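Local structure of N-hydroxyarylamine O-acetyltransferase (Bacillus cereus, 4DMO) at residues P39-N44 with N65-L70. The protein is an arylamine N-acetyltransferase that probably transfers acetyl groups to arylamines and N-hydroxyarylamines, using a non-canonical catalytic triad. Sequence-based numbering, arbitrary orientation.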
# COMPACT_ATOMS: atom_id res chain seq x y z
N PRO A 39 -0.49 -3.34 8.01
CA PRO A 39 0.84 -3.58 7.47
C PRO A 39 0.84 -4.07 6.02
O PRO A 39 -0.14 -4.62 5.50
CB PRO A 39 1.39 -4.65 8.39
CG PRO A 39 0.22 -5.37 8.87
CD PRO A 39 -0.91 -4.40 8.92
N PHE A 40 1.98 -3.85 5.38
CA PHE A 40 2.29 -4.42 4.08
C PHE A 40 2.78 -5.82 4.35
O PHE A 40 3.78 -6.00 5.04
CB PHE A 40 3.38 -3.56 3.41
CG PHE A 40 3.69 -3.93 1.97
CD1 PHE A 40 2.86 -3.53 0.94
CD2 PHE A 40 4.82 -4.65 1.66
CE1 PHE A 40 3.16 -3.87 -0.39
CE2 PHE A 40 5.14 -4.96 0.34
CZ PHE A 40 4.31 -4.59 -0.69
N GLU A 41 2.05 -6.82 3.86
CA GLU A 41 2.42 -8.22 4.09
C GLU A 41 1.98 -9.17 2.98
O GLU A 41 0.97 -8.95 2.30
CB GLU A 41 1.87 -8.71 5.43
CG GLU A 41 0.37 -8.57 5.55
CD GLU A 41 -0.35 -9.88 5.81
OE1 GLU A 41 -0.05 -10.90 5.15
OE2 GLU A 41 -1.25 -9.86 6.65
N ASN A 42 2.74 -10.24 2.79
CA ASN A 42 2.51 -11.14 1.67
C ASN A 42 2.14 -12.55 2.07
O ASN A 42 2.27 -13.48 1.27
CB ASN A 42 3.76 -11.23 0.82
CG ASN A 42 4.87 -11.95 1.52
OD1 ASN A 42 4.93 -11.99 2.75
ND2 ASN A 42 5.76 -12.54 0.74
N LEU A 43 1.72 -12.71 3.31
CA LEU A 43 1.66 -14.04 3.89
C LEU A 43 0.58 -14.91 3.25
O LEU A 43 0.74 -16.13 3.23
CB LEU A 43 1.51 -13.94 5.42
CG LEU A 43 2.63 -13.16 6.13
CD1 LEU A 43 2.42 -13.16 7.61
CD2 LEU A 43 3.95 -13.82 5.83
N ASN A 44 -0.48 -14.33 2.69
CA ASN A 44 -1.52 -15.16 2.09
C ASN A 44 -1.08 -15.81 0.76
O ASN A 44 -1.71 -16.75 0.32
CB ASN A 44 -2.85 -14.40 1.93
CG ASN A 44 -2.87 -13.38 0.75
OD1 ASN A 44 -1.91 -13.22 -0.01
ND2 ASN A 44 -4.00 -12.73 0.60
N ASN A 65 -10.53 -9.54 9.98
CA ASN A 65 -9.50 -10.44 10.49
C ASN A 65 -8.14 -9.76 10.79
O ASN A 65 -7.17 -10.41 11.10
CB ASN A 65 -9.31 -11.60 9.52
CG ASN A 65 -10.49 -12.56 9.54
OD1 ASN A 65 -11.22 -12.61 10.51
ND2 ASN A 65 -10.67 -13.32 8.47
N ASN A 66 -8.13 -8.44 10.70
CA ASN A 66 -6.99 -7.60 11.05
C ASN A 66 -5.65 -8.02 10.41
O ASN A 66 -4.61 -7.98 11.05
CB ASN A 66 -6.87 -7.48 12.58
CG ASN A 66 -7.75 -6.36 13.14
OD1 ASN A 66 -7.26 -5.36 13.67
ND2 ASN A 66 -9.07 -6.51 12.96
N ARG A 67 -5.71 -8.39 9.13
CA ARG A 67 -4.51 -8.68 8.36
C ARG A 67 -4.11 -7.45 7.51
O ARG A 67 -4.82 -6.42 7.50
CB ARG A 67 -4.75 -9.87 7.45
CG ARG A 67 -4.99 -11.20 8.20
CD ARG A 67 -3.68 -11.76 8.71
NE ARG A 67 -2.77 -11.94 7.60
CZ ARG A 67 -2.80 -12.96 6.76
NH1 ARG A 67 -3.66 -13.97 6.93
NH2 ARG A 67 -1.93 -13.00 5.75
N GLY A 68 -2.99 -7.58 6.82
CA GLY A 68 -2.55 -6.57 5.89
C GLY A 68 -2.61 -7.15 4.52
O GLY A 68 -3.32 -8.15 4.27
N GLY A 69 -1.81 -6.58 3.62
CA GLY A 69 -1.78 -7.09 2.27
C GLY A 69 -0.75 -6.38 1.44
O GLY A 69 0.02 -5.56 1.95
N LEU A 70 -0.76 -6.71 0.16
CA LEU A 70 0.08 -6.07 -0.85
C LEU A 70 -0.70 -4.98 -1.57
O LEU A 70 -1.86 -4.72 -1.25
CB LEU A 70 0.61 -7.13 -1.84
CG LEU A 70 1.49 -8.22 -1.18
CD1 LEU A 70 2.03 -9.24 -2.16
CD2 LEU A 70 2.66 -7.62 -0.39
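E41 and R67 form a buried salt bridge in which R67 grips the carboxylate side-on: R67 NE reaches E41 OE2 at 2.7 Å and R67 NH2 reaches E41 OE1 at 2.9 Å. Arginine suits this place, its two N–H groups matching two syn lone pairs, with the planes 16° apart. The R67 chain folds at chi2 and chi3. E41 has CG between its backbone N and carbonyl carbon (chi1 57°) and bends again at chi2, bringing the carboxylate also to L43 N, which binds OE1, and G68 N, which binds OE2. Four N–H groups thus hold it and probably favour its charged form. G69 N bonds to P39 O and E41 N to G69 O, a single beta bridge pairing F40 with G69. Glycine suits position 68 because a side chain there would run into P39 O. L70 lays a branch methyl, CD2, over one F40 ring face, a CH-pi contact 3.8 Å from the centroid. R67, G68 and G69 belong to the family's RGGxC signature, leading from helix 55-64 into helix 71-84, where the catalytic cysteine sits, as in relatives. This loop lies against strand 40-41, whose F40 bonds through its backbone to V220 of strand 218-223, while L43 packs on helix 250-261.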